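PDB 2B8N: D-glycerate 2-kinase from Thermotoga maritima, which catalyses the ATP- and magnesium-dependent phosphorylation of D-glycerate to 2-phosphoglycerate in the breakdown of serine via 3-hydroxypyruvate. Local coordinates for residues A[325-330]-A[338-343]; A[387-392]-A[404-409]. All coordinates share one frame; numbering follows the deposited sequence.

Overall arrangement
From the N terminus the chain first builds a six-stranded parallel sheet with its helices; both contacts come later, around the mixed sheet that follows. Interaction 1 forms soon after strand 317-323: the first turns of helix 337-348 come back against loop 325-330, seven residues on. The chain then runs through strands 355-361 and 373-377 and helix 380-386 before interaction 2 brings 387-392 against 404-409, closing an eleven-residue excursion through the rest of helix 391-396 and the start of helix 400-406. The two closures follow in series, neither nested nor crossed, with centres about 16 Å apart. They meet by packing, Gln339 on Leu404 and Leu343 on Pro391 and Leu404, joining helix 337-348 to helices 391-396 and 400-406.

Interaction 1: A[325-330]-A[338-343]; sequences TVVHVK and NQELAL
Thr325 meets Leu341 and Val327 meets Glu340 where a loop, extended from Thr325 to Val329, passes a helix, the CA atoms of Thr325 and Asn338 lying 7.8 Å apart and those of Val327 and Glu340 8.2 Å. At this spacing only side chains and a water join the two backbones. Val327 and Glu340 approach from opposite directions: CG1 of Val327, anti to its backbone N (chi1 -174°), meets the carboxylate, 3.3 Å from OE1 of Glu340. The Glu340 chain runs extended beyond CG, and its OE2 is hydrogen-bonded by Asn398 ND2. An alanine in place of Glu340 is likely to leave that amide without its acceptor and open a gap beside Val327. Toward the loop's start, Thr325 CG2 touches Leu341 CD1 at 4.1 Å, the side chains crossing at about a right angle. A water bridges the same end, 2.6 Å from Thr325 OG1 and donating to Asn338 OD1 at 2.8 Å. Helix 292-309 packs against both segments through Ala295, on Thr325 and Leu341. The loop joins strand 317-323 to helix 337-348, which leads on to the parallel strand 355-361 with 422-428 between, a beta-alpha-beta crossover; Asn338 O is hydrogen-bonded to Ser359 OG in strand 355-361.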
ATOM      1  N   THR A 325      -9.471  -3.510  -5.299  1.00 29.63           N
ATOM      2  CA  THR A 325     -10.921  -3.760  -5.350  1.00 29.35           C
ATOM      3  C   THR A 325     -11.503  -3.569  -3.959  1.00 29.68           C
ATOM      4  O   THR A 325     -10.757  -3.335  -3.002  1.00 29.84           O
ATOM      5  CB  THR A 325     -11.251  -5.164  -5.871  1.00 28.29           C
ATOM      6  OG1 THR A 325     -10.459  -6.139  -5.180  1.00 30.16           O
ATOM      7  CG2 THR A 325     -10.970  -5.268  -7.357  1.00 31.36           C
ATOM      8  N   VAL A 326     -12.830  -3.628  -3.862  1.00 29.77           N
ATOM      9  CA  VAL A 326     -13.536  -3.583  -2.579  1.00 28.71           C
ATOM     10  C   VAL A 326     -14.572  -4.679  -2.523  1.00 28.17           C
ATOM     11  O   VAL A 326     -14.941  -5.260  -3.550  1.00 28.96           O
ATOM     12  CB  VAL A 326     -14.261  -2.231  -2.358  1.00 29.46           C
ATOM     13  CG1 VAL A 326     -13.247  -1.095  -2.313  1.00 34.27           C
ATOM     14  CG2 VAL A 326     -15.287  -1.969  -3.460  1.00 27.65           C
ATOM     15  N   VAL A 327     -15.043  -4.949  -1.314  1.00 27.83           N
ATOM     16  CA  VAL A 327     -16.074  -5.948  -1.088  1.00 28.48           C
ATOM     17  C   VAL A 327     -17.107  -5.313  -0.185  1.00 26.55           C
ATOM     18  O   VAL A 327     -16.738  -4.826   0.860  1.00 26.67           O
ATOM     19  CB  VAL A 327     -15.485  -7.243  -0.432  1.00 29.30           C
ATOM     20  CG1 VAL A 327     -16.544  -8.353  -0.331  1.00 29.63           C
ATOM     21  CG2 VAL A 327     -14.294  -7.748  -1.237  1.00 30.24           C
ATOM     22  N   HIS A 328     -18.375  -5.295  -0.606  1.00 26.35           N
ATOM     23  CA  HIS A 328     -19.482  -4.862   0.251  1.00 25.37           C
ATOM     24  C   HIS A 328     -19.906  -6.081   1.043  1.00 25.15           C
ATOM     25  O   HIS A 328     -20.556  -6.972   0.526  1.00 26.05           O
ATOM     26  CB  HIS A 328     -20.663  -4.314  -0.555  1.00 25.19           C
ATOM     27  N   VAL A 329     -19.513  -6.131   2.303  1.00 25.70           N
ATOM     28  CA  VAL A 329     -19.614  -7.352   3.056  1.00 26.79           C
ATOM     29  C   VAL A 329     -21.046  -7.533   3.485  1.00 28.54           C
ATOM     30  O   VAL A 329     -21.557  -6.702   4.224  1.00 29.97           O
ATOM     31  CB  VAL A 329     -18.689  -7.328   4.289  1.00 27.38           C
ATOM     32  CG1 VAL A 329     -19.032  -8.467   5.254  1.00 24.35           C
ATOM     33  CG2 VAL A 329     -17.209  -7.402   3.847  1.00 27.19           C
ATOM     34  N   LYS A 330     -21.678  -8.618   3.016  1.00 29.68           N
ATOM     35  CA  LYS A 330     -23.093  -8.942   3.313  1.00 29.22           C
ATOM     36  C   LYS A 330     -23.239 -10.172   4.250  1.00 28.53           C
ATOM     37  O   LYS A 330     -24.228 -10.272   4.980  1.00 26.27           O
ATOM     38  CB  LYS A 330     -23.898  -9.155   2.003  1.00 30.04           C
ATOM     39  CG  LYS A 330     -24.669  -7.915   1.474  1.00 32.63           C
ATOM     40  CD  LYS A 330     -23.735  -6.806   0.952  1.00 40.15           C
ATOM     41  CE  LYS A 330     -24.461  -5.476   0.676  1.00 38.91           C
ATOM     42  N   ASN A 338      -9.168 -10.286  -2.902  1.00 27.88           N
ATOM     43  CA  ASN A 338      -8.533 -11.085  -3.945  1.00 26.59           C
ATOM     44  C   ASN A 338      -9.115 -12.505  -4.022  1.00 25.99           C
ATOM     45  O   ASN A 338      -9.175 -13.125  -5.106  1.00 24.97           O
ATOM     46  CB  ASN A 338      -7.003 -11.089  -3.775  1.00 27.47           C
ATOM     47  CG  ASN A 338      -6.379  -9.683  -3.958  1.00 30.23           C
ATOM     48  OD1 ASN A 338      -6.431  -9.125  -5.043  1.00 26.13           O
ATOM     49  ND2 ASN A 338      -5.779  -9.130  -2.894  1.00 31.16           N
ATOM     50  N   GLN A 339      -9.568 -13.028  -2.893  1.00 26.02           N
ATOM     51  CA  GLN A 339     -10.130 -14.385  -2.877  1.00 26.38           C
ATOM     52  C   GLN A 339     -11.542 -14.403  -3.484  1.00 26.90           C
ATOM     53  O   GLN A 339     -11.933 -15.390  -4.137  1.00 27.65           O
ATOM     54  CB  GLN A 339     -10.114 -14.965  -1.465  1.00 25.24           C
ATOM     55  CG  GLN A 339      -8.726 -15.311  -0.971  1.00 22.33           C
ATOM     56  CD  GLN A 339      -8.648 -15.444   0.529  1.00 26.13           C
ATOM     57  OE1 GLN A 339      -9.400 -16.195   1.124  1.00 33.26           O
ATOM     58  NE2 GLN A 339      -7.738 -14.715   1.149  1.00 31.73           N
ATOM     59  N   GLU A 340     -12.288 -13.306  -3.311  1.00 26.19           N
ATOM     60  CA  GLU A 340     -13.611 -13.171  -3.953  1.00 27.41           C
ATOM     61  C   GLU A 340     -13.495 -12.985  -5.452  1.00 27.24           C
ATOM     62  O   GLU A 340     -14.278 -13.546  -6.207  1.00 25.57           O
ATOM     63  CB  GLU A 340     -14.435 -12.031  -3.359  1.00 26.50           C
ATOM     64  CG  GLU A 340     -15.032 -12.414  -2.043  1.00 32.74           C
ATOM     65  CD  GLU A 340     -16.264 -11.653  -1.707  1.00 37.01           C
ATOM     66  OE1 GLU A 340     -16.740 -10.849  -2.555  1.00 31.44           O
ATOM     67  OE2 GLU A 340     -16.748 -11.886  -0.578  1.00 38.30           O
ATOM     68  N   LEU A 341     -12.517 -12.189  -5.867  1.00 27.62           N
ATOM     69  CA  LEU A 341     -12.268 -11.961  -7.284  1.00 28.43           C
ATOM     70  C   LEU A 341     -11.956 -13.311  -7.978  1.00 29.12           C
ATOM     71  O   LEU A 341     -12.528 -13.611  -9.026  1.00 27.60           O
ATOM     72  CB  LEU A 341     -11.139 -10.945  -7.455  1.00 26.86           C
ATOM     73  CG  LEU A 341     -10.864 -10.372  -8.840  1.00 26.35           C
ATOM     74  CD1 LEU A 341     -10.154  -9.029  -8.755  1.00 28.17           C
ATOM     75  CD2 LEU A 341     -10.050 -11.337  -9.720  1.00 28.73           C
ATOM     76  N   ALA A 342     -11.096 -14.131  -7.359  1.00 27.81           N
ATOM     77  CA  ALA A 342     -10.752 -15.461  -7.896  1.00 26.91           C
ATOM     78  C   ALA A 342     -11.937 -16.429  -7.889  1.00 27.62           C
ATOM     79  O   ALA A 342     -12.208 -17.068  -8.887  1.00 27.02           O
ATOM     80  CB  ALA A 342      -9.608 -16.056  -7.107  1.00 27.75           C
ATOM     81  N   LEU A 343     -12.652 -16.523  -6.760  1.00 27.70           N
ATOM     82  CA  LEU A 343     -13.869 -17.366  -6.678  1.00 27.25           C
ATOM     83  C   LEU A 343     -14.989 -17.016  -7.680  1.00 26.07           C
ATOM     84  O   LEU A 343     -15.686 -17.894  -8.181  1.00 27.43           O
ATOM     85  CB  LEU A 343     -14.475 -17.315  -5.273  1.00 26.43           C
ATOM     86  CG  LEU A 343     -15.739 -18.176  -5.108  1.00 26.66           C
ATOM     87  CD1 LEU A 343     -15.490 -19.622  -5.493  1.00 32.90           C
ATOM     88  CD2 LEU A 343     -16.222 -18.134  -3.695  1.00 29.54           C
TER
HETATM   89  O   HOH W   1      -8.462  -7.508  -6.176  1.00 24.14           O

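Interaction 2: A[387-392]-A[404-409]; sequences MGEDPY and LKKSGA
The charged contact joins Glu389 to Lys406, whose side chains cross at about a right angle. Lys406 bends at its last torsion (chi4 -63°), which leaves NZ 3.5 Å from Glu389 OE2 in a rather long salt bridge. The carboxylate also lies against the aliphatic part of the lysine, OE2 of Glu389 being 3.3 Å from Lys406 CE. Its other oxygen, OE1, is hydrogen-bonded to Tyr394 OH, which gives the carboxylate a second anchor.

Van der Waals contact comes from Met387, modelled as selenomethionine. Its chain bends at chi3 (52°), bringing CE 4.0 Å from the aliphatic CB of Lys406, while SE lies beside the carbonyl O of Lys406 at 3.4 Å. Lys406 is therefore touched near its root by one residue and toward its tip by another. It also packs on Leu384 of helix 380-386.

Hydrogen bonding within each segment shapes the turns. Leu404 O accepts from Ala409 N at 2.8 Å and Lys405 O from Gly408 N at 3.2 Å, the two bonds of a Schellman motif; Ser407 N reaches Leu404 O from the opposite face of its plane to Ala409 N. Asp390 OD1 weakly caps Tyr392 N at 3.3 Å, at the start of helix 391-396.

Gly388 and Gly408, both with positive phi, close their helices in Schellman motifs. This surface contact thus pairs two such C-terminal turns, those of helices 380-386 and 400-406, with the N-cap of helix 391-396 following the first.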
HETATM    1  N   MSE A 387     -17.968 -32.128  -4.847  1.00 29.60           N
HETATM    2  CA  MSE A 387     -17.969 -32.374  -3.400  1.00 31.69           C
HETATM    3  C   MSE A 387     -19.315 -32.061  -2.712  1.00 29.74           C
HETATM    4  O   MSE A 387     -19.458 -32.225  -1.494  1.00 28.63           O
HETATM    5  CB  MSE A 387     -16.866 -31.577  -2.755  1.00 31.58           C
HETATM    6  CG  MSE A 387     -15.490 -32.001  -3.183  1.00 34.68           C
HETATM    7 SE   MSE A 387     -14.236 -30.640  -2.580  1.00 38.88          SE
HETATM    8  CE  MSE A 387     -14.760 -30.544  -0.620  1.00 37.62           C
ATOM      9  N   GLY A 388     -20.301 -31.639  -3.497  1.00 29.49           N
ATOM     10  CA  GLY A 388     -21.609 -31.280  -2.970  1.00 28.64           C
ATOM     11  C   GLY A 388     -21.689 -29.831  -2.517  1.00 28.97           C
ATOM     12  O   GLY A 388     -22.652 -29.449  -1.861  1.00 28.49           O
ATOM     13  N   GLU A 389     -20.693 -29.015  -2.855  1.00 28.77           N
ATOM     14  CA  GLU A 389     -20.683 -27.624  -2.418  1.00 29.54           C
ATOM     15  C   GLU A 389     -21.219 -26.735  -3.535  1.00 29.81           C
ATOM     16  O   GLU A 389     -21.118 -27.079  -4.704  1.00 29.91           O
ATOM     17  CB  GLU A 389     -19.268 -27.186  -2.027  1.00 30.34           C
ATOM     18  CG  GLU A 389     -18.611 -27.983  -0.915  1.00 31.98           C
ATOM     19  CD  GLU A 389     -19.153 -27.662   0.471  1.00 37.01           C
ATOM     20  OE1 GLU A 389     -20.190 -26.980   0.597  1.00 39.81           O
ATOM     21  OE2 GLU A 389     -18.523 -28.092   1.455  1.00 40.26           O
ATOM     22  N   ASP A 390     -21.794 -25.593  -3.164  1.00 30.52           N
ATOM     23  CA  ASP A 390     -22.265 -24.585  -4.131  1.00 30.47           C
ATOM     24  C   ASP A 390     -21.405 -23.303  -4.079  1.00 29.31           C
ATOM     25  O   ASP A 390     -21.445 -22.560  -3.091  1.00 28.31           O
ATOM     26  CB  ASP A 390     -23.729 -24.219  -3.880  1.00 30.77           C
ATOM     27  CG  ASP A 390     -24.200 -23.072  -4.768  1.00 36.37           C
ATOM     28  OD1 ASP A 390     -23.661 -22.916  -5.882  1.00 36.67           O
ATOM     29  OD2 ASP A 390     -25.096 -22.315  -4.344  1.00 46.03           O
ATOM     30  N   PRO A 391     -20.633 -23.035  -5.145  1.00 27.92           N
ATOM     31  CA  PRO A 391     -19.819 -21.821  -5.232  1.00 27.74           C
ATOM     32  C   PRO A 391     -20.534 -20.473  -4.974  1.00 27.78           C
ATOM     33  O   PRO A 391     -19.947 -19.610  -4.317  1.00 26.94           O
ATOM     34  CB  PRO A 391     -19.291 -21.886  -6.665  1.00 27.26           C
ATOM     35  CG  PRO A 391     -19.200 -23.338  -6.937  1.00 24.50           C
ATOM     36  CD  PRO A 391     -20.430 -23.897  -6.320  1.00 27.55           C
ATOM     37  N   TYR A 392     -21.765 -20.290  -5.477  1.00 28.90           N
ATOM     38  CA  TYR A 392     -22.514 -19.024  -5.269  1.00 29.53           C
ATOM     39  C   TYR A 392     -22.828 -18.774  -3.806  1.00 29.03           C
ATOM     40  O   TYR A 392     -22.833 -17.635  -3.352  1.00 30.75           O
ATOM     41  CB  TYR A 392     -23.847 -18.996  -6.014  1.00 31.86           C
ATOM     42  CG  TYR A 392     -23.705 -19.019  -7.502  1.00 41.07           C
ATOM     43  CD1 TYR A 392     -23.549 -17.830  -8.230  1.00 47.18           C
ATOM     44  CD2 TYR A 392     -23.718 -20.235  -8.201  1.00 46.18           C
ATOM     45  CE1 TYR A 392     -23.412 -17.853  -9.626  1.00 45.76           C
ATOM     46  CE2 TYR A 392     -23.585 -20.276  -9.584  1.00 46.95           C
ATOM     47  CZ  TYR A 392     -23.434 -19.085 -10.292  1.00 46.70           C
ATOM     48  OH  TYR A 392     -23.297 -19.143 -11.666  1.00 49.36           O
ATOM     49  N   LEU A 404     -12.146 -21.777  -1.620  1.00 26.47           N
ATOM     50  CA  LEU A 404     -10.849 -21.979  -2.267  1.00 27.31           C
ATOM     51  C   LEU A 404      -9.995 -23.052  -1.565  1.00 28.14           C
ATOM     52  O   LEU A 404      -9.337 -23.836  -2.243  1.00 30.61           O
ATOM     53  CB  LEU A 404     -10.092 -20.648  -2.381  1.00 27.66           C
ATOM     54  CG  LEU A 404     -10.769 -19.489  -3.146  1.00 28.18           C
ATOM     55  CD1 LEU A 404     -10.050 -18.179  -2.877  1.00 33.14           C
ATOM     56  CD2 LEU A 404     -10.829 -19.741  -4.665  1.00 25.29           C
ATOM     57  N   LYS A 405     -10.004 -23.104  -0.232  1.00 27.69           N
ATOM     58  CA  LYS A 405      -9.276 -24.177   0.482  1.00 27.59           C
ATOM     59  C   LYS A 405      -9.793 -25.566   0.078  1.00 27.42           C
ATOM     60  O   LYS A 405      -9.012 -26.482  -0.148  1.00 26.94           O
ATOM     61  CB  LYS A 405      -9.342 -24.033   2.015  1.00 27.17           C
ATOM     62  N   LYS A 406     -11.113 -25.701  -0.024  1.00 27.33           N
ATOM     63  CA  LYS A 406     -11.753 -26.976  -0.349  1.00 28.17           C
ATOM     64  C   LYS A 406     -11.431 -27.455  -1.753  1.00 27.85           C
ATOM     65  O   LYS A 406     -11.571 -28.633  -2.063  1.00 28.17           O
ATOM     66  CB  LYS A 406     -13.282 -26.871  -0.247  1.00 27.81           C
ATOM     67  CG  LYS A 406     -13.831 -26.927   1.155  1.00 28.75           C
ATOM     68  CD  LYS A 406     -15.333 -26.695   1.166  1.00 30.52           C
ATOM     69  CE  LYS A 406     -15.850 -26.499   2.581  1.00 29.63           C
ATOM     70  NZ  LYS A 406     -15.626 -27.720   3.370  1.00 33.62           N
ATOM     71  N   SER A 407     -11.040 -26.543  -2.616  1.00 26.35           N
ATOM     72  CA  SER A 407     -10.780 -26.903  -3.989  1.00 27.26           C
ATOM     73  C   SER A 407      -9.303 -26.707  -4.358  1.00 26.91           C
ATOM     74  O   SER A 407      -8.953 -26.687  -5.550  1.00 25.56           O
ATOM     75  CB  SER A 407     -11.684 -26.063  -4.891  1.00 28.54           C
ATOM     76  OG  SER A 407     -11.686 -24.715  -4.463  1.00 26.63           O
ATOM     77  N   GLY A 408      -8.448 -26.555  -3.340  1.00 25.79           N
ATOM     78  CA  GLY A 408      -7.000 -26.446  -3.533  1.00 25.16           C
ATOM     79  C   GLY A 408      -6.597 -25.257  -4.363  1.00 26.71           C
ATOM     80  O   GLY A 408      -5.689 -25.351  -5.195  1.00 28.49           O
ATOM     81  N   ALA A 409      -7.268 -24.130  -4.141  1.00 26.58           N
ATOM     82  CA  ALA A 409      -7.134 -22.963  -5.008  1.00 25.31           C
ATOM     83  C   ALA A 409      -6.717 -21.700  -4.243  1.00 26.43           C
ATOM     84  O   ALA A 409      -6.806 -20.592  -4.778  1.00 26.33           O
ATOM     85  CB  ALA A 409      -8.441 -22.741  -5.746  1.00 24.20           C
TER